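Local coordinates for protein glucose-6-phosphate 1-dehydrogenase (Kluyveromyces lactis, PDB 7E6I) that probably catalyses the first, rate-limiting step of the oxidative pentose phosphate pathway, oxidising glucose 6-phosphate to 6-phosphogluconolactone while reducing NADP(+) to NADPH, at residues A276-D281 with K322-R327; A317-K322 with K441-L446. All blocks are in the same frame, centred on the assembly; numbering follows the deposited sequence.

Contact 1 (A276-D281 with K322-R327); sequences AFSPID and KIANER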
# COMPACT_ATOMS: atom_id res chain seq x y z
N ALA A 276 -1.48 19.11 -7.74
CA ALA A 276 -1.34 20.37 -7.03
C ALA A 276 -0.13 20.41 -6.11
O ALA A 276 0.18 21.47 -5.56
CB ALA A 276 -2.60 20.66 -6.21
N PHE A 277 0.55 19.28 -5.92
CA PHE A 277 1.76 19.27 -5.12
C PHE A 277 2.81 20.19 -5.75
O PHE A 277 3.06 20.11 -6.96
CB PHE A 277 2.32 17.85 -5.03
CG PHE A 277 1.73 17.02 -3.92
CD1 PHE A 277 0.40 16.64 -3.95
CD2 PHE A 277 2.53 16.60 -2.87
CE1 PHE A 277 -0.13 15.87 -2.95
CE2 PHE A 277 2.00 15.83 -1.85
CZ PHE A 277 0.68 15.46 -1.89
N SER A 278 3.42 21.04 -4.94
CA SER A 278 4.56 21.78 -5.44
C SER A 278 5.73 20.81 -5.62
O SER A 278 5.72 19.72 -5.04
CB SER A 278 4.94 22.88 -4.46
OG SER A 278 3.96 23.92 -4.53
N PRO A 279 6.73 21.16 -6.42
CA PRO A 279 7.93 20.31 -6.50
C PRO A 279 8.61 20.22 -5.14
O PRO A 279 8.63 21.19 -4.37
CB PRO A 279 8.82 21.02 -7.52
CG PRO A 279 7.92 21.92 -8.29
CD PRO A 279 6.82 22.31 -7.34
N ILE A 280 9.17 19.05 -4.85
CA ILE A 280 9.88 18.87 -3.59
C ILE A 280 11.09 19.78 -3.55
O ILE A 280 11.91 19.82 -4.49
CB ILE A 280 10.29 17.40 -3.42
CG1 ILE A 280 9.05 16.50 -3.49
CG2 ILE A 280 11.10 17.20 -2.15
CD1 ILE A 280 9.36 15.05 -3.66
N ASP A 281 11.21 20.54 -2.47
CA ASP A 281 12.42 21.29 -2.17
C ASP A 281 13.49 20.31 -1.70
O ASP A 281 13.35 19.68 -0.64
CB ASP A 281 12.08 22.35 -1.13
CG ASP A 281 13.29 23.12 -0.62
OD1 ASP A 281 14.40 23.00 -1.20
OD2 ASP A 281 13.11 23.88 0.35
N LYS A 322 4.38 20.54 0.02
CA LYS A 322 3.44 21.64 -0.02
C LYS A 322 2.47 21.38 -1.16
O LYS A 322 2.87 20.97 -2.25
CB LYS A 322 4.14 22.98 -0.23
CG LYS A 322 4.94 23.47 0.98
CD LYS A 322 4.02 24.07 2.09
CE LYS A 322 4.84 24.61 3.30
NZ LYS A 322 4.78 26.11 3.42
N ILE A 323 1.20 21.63 -0.90
CA ILE A 323 0.16 21.47 -1.90
C ILE A 323 -0.41 22.85 -2.20
O ILE A 323 -0.91 23.53 -1.29
CB ILE A 323 -0.93 20.51 -1.44
CG1 ILE A 323 -0.31 19.17 -1.05
CG2 ILE A 323 -2.00 20.40 -2.51
CD1 ILE A 323 -1.33 18.15 -0.59
N ALA A 324 -0.34 23.26 -3.46
CA ALA A 324 -0.72 24.61 -3.84
C ALA A 324 -2.17 24.63 -4.34
O ALA A 324 -2.44 24.71 -5.53
CB ALA A 324 0.24 25.15 -4.88
N ASN A 325 -3.11 24.52 -3.41
CA ASN A 325 -4.49 24.75 -3.76
C ASN A 325 -5.18 25.45 -2.60
O ASN A 325 -4.55 25.75 -1.57
CB ASN A 325 -5.22 23.46 -4.19
CG ASN A 325 -5.41 22.45 -3.07
OD1 ASN A 325 -5.29 22.76 -1.87
ND2 ASN A 325 -5.71 21.20 -3.46
N GLU A 326 -6.48 25.68 -2.76
CA GLU A 326 -7.21 26.51 -1.81
C GLU A 326 -7.29 25.86 -0.43
O GLU A 326 -7.23 26.56 0.59
CB GLU A 326 -8.60 26.80 -2.35
CG GLU A 326 -9.39 27.70 -1.43
CD GLU A 326 -10.46 28.45 -2.16
OE1 GLU A 326 -11.51 27.84 -2.47
OE2 GLU A 326 -10.25 29.66 -2.42
N ARG A 327 -7.45 24.53 -0.37
CA ARG A 327 -7.61 23.86 0.91
C ARG A 327 -6.30 23.83 1.69
O ARG A 327 -6.30 23.95 2.92
CB ARG A 327 -8.16 22.44 0.72
CG ARG A 327 -8.32 21.65 2.03
CD ARG A 327 -8.98 20.29 1.81
NE ARG A 327 -10.18 20.46 1.01
CZ ARG A 327 -11.37 20.81 1.51
NH1 ARG A 327 -11.51 20.98 2.82
NH2 ARG A 327 -12.40 20.99 0.69
O HOH W 1 6.04 19.49 -2.39

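Contact 2 (A317-K322 with K441-L446); sequences AAIGFK and KLFTPL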
# COMPACT_ATOMS: atom_id res chain seq x y z
N ALA A 317 14.14 8.71 5.90
CA ALA A 317 13.95 10.00 5.25
C ALA A 317 12.73 10.71 5.83
O ALA A 317 11.68 10.10 6.04
CB ALA A 317 13.77 9.84 3.73
N ALA A 318 12.88 12.01 6.06
CA ALA A 318 11.76 12.91 6.32
C ALA A 318 11.75 13.94 5.21
O ALA A 318 12.81 14.49 4.88
CB ALA A 318 11.88 13.56 7.70
N ILE A 319 10.59 14.17 4.60
CA ILE A 319 10.47 15.05 3.45
C ILE A 319 9.32 16.02 3.68
O ILE A 319 8.23 15.60 4.08
CB ILE A 319 10.24 14.28 2.14
CG1 ILE A 319 11.33 13.22 1.91
CG2 ILE A 319 10.14 15.24 0.97
CD1 ILE A 319 10.96 12.19 0.81
N GLY A 320 9.55 17.30 3.39
CA GLY A 320 8.49 18.29 3.48
C GLY A 320 7.78 18.42 2.14
O GLY A 320 8.40 18.34 1.08
N PHE A 321 6.47 18.62 2.21
CA PHE A 321 5.65 18.75 1.03
C PHE A 321 4.76 19.98 1.16
O PHE A 321 4.42 20.39 2.27
CB PHE A 321 4.76 17.52 0.81
CG PHE A 321 5.51 16.30 0.41
CD1 PHE A 321 5.71 16.01 -0.93
CD2 PHE A 321 6.01 15.43 1.37
CE1 PHE A 321 6.40 14.87 -1.31
CE2 PHE A 321 6.71 14.29 1.00
CZ PHE A 321 6.89 14.01 -0.35
N LYS A 322 4.38 20.54 0.02
CA LYS A 322 3.44 21.64 -0.02
C LYS A 322 2.47 21.38 -1.16
O LYS A 322 2.87 20.97 -2.25
CB LYS A 322 4.14 22.98 -0.23
CG LYS A 322 4.94 23.47 0.98
CD LYS A 322 4.02 24.07 2.09
CE LYS A 322 4.84 24.61 3.30
NZ LYS A 322 4.78 26.11 3.42
N LYS A 441 6.61 11.81 -11.51
CA LYS A 441 7.08 13.15 -11.84
C LYS A 441 7.45 13.93 -10.58
O LYS A 441 8.35 14.78 -10.61
CB LYS A 441 6.01 13.92 -12.63
CG LYS A 441 6.00 13.64 -14.12
CD LYS A 441 4.65 13.99 -14.76
CE LYS A 441 4.81 14.14 -16.28
NZ LYS A 441 3.95 13.26 -17.12
N LEU A 442 6.78 13.63 -9.47
CA LEU A 442 7.01 14.33 -8.21
C LEU A 442 8.31 13.87 -7.55
O LEU A 442 9.10 14.70 -7.08
CB LEU A 442 5.82 14.10 -7.28
CG LEU A 442 5.93 14.71 -5.88
CD1 LEU A 442 6.10 16.22 -5.99
CD2 LEU A 442 4.72 14.37 -5.01
N PHE A 443 8.56 12.56 -7.51
CA PHE A 443 9.67 12.02 -6.73
C PHE A 443 10.96 11.86 -7.53
O PHE A 443 12.04 11.79 -6.93
CB PHE A 443 9.30 10.66 -6.16
CG PHE A 443 8.58 10.74 -4.88
CD1 PHE A 443 7.21 10.97 -4.85
CD2 PHE A 443 9.26 10.62 -3.68
CE1 PHE A 443 6.54 11.06 -3.63
CE2 PHE A 443 8.59 10.71 -2.47
CZ PHE A 443 7.24 10.94 -2.44
N THR A 444 10.88 11.78 -8.85
CA THR A 444 12.10 11.53 -9.62
C THR A 444 13.16 12.61 -9.41
O THR A 444 14.32 12.25 -9.16
CB THR A 444 11.76 11.35 -11.10
OG1 THR A 444 11.14 10.06 -11.28
CG2 THR A 444 13.02 11.43 -11.94
N PRO A 445 12.85 13.90 -9.45
CA PRO A 445 13.91 14.90 -9.21
C PRO A 445 14.59 14.73 -7.86
O PRO A 445 15.81 14.82 -7.78
CB PRO A 445 13.17 16.23 -9.32
CG PRO A 445 11.98 15.94 -10.16
CD PRO A 445 11.55 14.56 -9.72
N LEU A 446 13.83 14.47 -6.79
CA LEU A 446 14.48 14.21 -5.51
C LEU A 446 15.39 12.99 -5.61
O LEU A 446 16.52 13.01 -5.11
CB LEU A 446 13.45 14.02 -4.41
CG LEU A 446 14.06 13.57 -3.07
CD1 LEU A 446 15.04 14.61 -2.55
CD2 LEU A 446 12.99 13.29 -2.02

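Contact 1 (A276-D281 with K322-R327)
Ile323 lies over one face of the Phe277 ring, its CG1 almost straight above the ring centre at 3.8 Å from the centroid and only 9° off the normal, a CH-pi contact. CD1 carries the same branch on toward the rim, coming 3.5 Å from Phe277 CE1 and close to CZ as well. This placement follows from the isoleucine's first torsion: CG1 stands anti to the carbonyl carbon (chi1 -55°) and runs out over the phenyl, while the other branch, CG2, turns to the methyl of Ala276, 3.8 Å from its CB. One isoleucine thus splits its two branches between neighbouring residues of 276-281. The backbones are fixed by a single beta bridge between Phe277 and Ile323. Ala324 N gives a hydrogen bond of 2.8 Å to Ala276 O, and Ser278 N one of 2.7 Å to Lys322 O. A water stands between the other two backbone polar atoms of the Ser278-Lys322 pair, donating to Ser278 O and accepting from Lys322 N. Beyond the pair, Phe277 also touches Leu250 of helix 236-254 and Leu442 of helix 433-451. Were Phe277 replaced by an alanine, CG1 and CD1 of Ile323 would probably lose the ring face they lie against, and a gap would be likely to open toward both helices. The arrangement is an isolated antiparallel bridge, joining the loop after helix 263-276 to the loop after strand 316-321 in the C-terminal domain, away from the substrate.

Contact 2 (A317-K322 with K441-L446)
Leu442 is the first residue of the helical segment to meet the strand: its CD2 approaches CE1 of Phe321 at 4.1 Å, obliquely to the ring. The leucine's CG is anti to the backbone N (chi1 177°), which carries the side chain out from the helix so that CD2 reaches the ring. Next comes Phe443, which leaves the helix alongside the strand rather than at it, but its ring reaches across. Its CZ meets CZ of Phe321 at 3.7 Å, lying at the edge of the Phe321 ring near the plane of that ring. The two side chains cross at about a right angle, yet their ring planes are inclined by 50° with centroids 5.9 Å apart, an oblique pairing. The same phenyl borders Ile319 through CE2, 4.3 Å from Ile319 CD1. One turn on from Leu442, Leu446 repeats its extended first torsion and reaches Ile319 tip to tip, CD2 to CD1 at 3.7 Å. Leu442 and Leu446 therefore address Phe321 and Ile319 in turn, alternate residues on one face of the strand, and all the touching groups are hydrocarbon. The axes of strand 317-321 and helix segment 441-446 come no closer than 12.4 Å, their N-to-C directions 125° apart, and side chains alone span the interval. Met335 of strand 333-338 and Ile238 and Leu247 of helix 236-254 also pack against Phe443. This is the hydrophobic interface of a helix packed on the mixed, largely antiparallel sheet of the alpha+beta C-terminal domain, with the side chain of Phe443 about 10 Å from that of His245, the probable proton acceptor.

Contact 2 is the buried one, formed by regular elements through hydrocarbon side chains alone; contact 1 is partly buried, its centre about 22 Å from the centre of the chain against about 18 Å for contact 2, and adds backbone hydrogen bonds and a bridging water to its apolar packing. They share Lys322, which belongs to both segments. Their apolar sides join: Phe277 CD2 lies 3.8 Å from Phe321 CD1, and Ile280 CD1 comes 3.8 Å from Phe321 CE1 while also packing on Leu442. The 276-281 loop therefore borders both the strand and the helix of contact 2, extending the hydrophobic layer between sheet and helix toward the surface, where backbone pairing takes over.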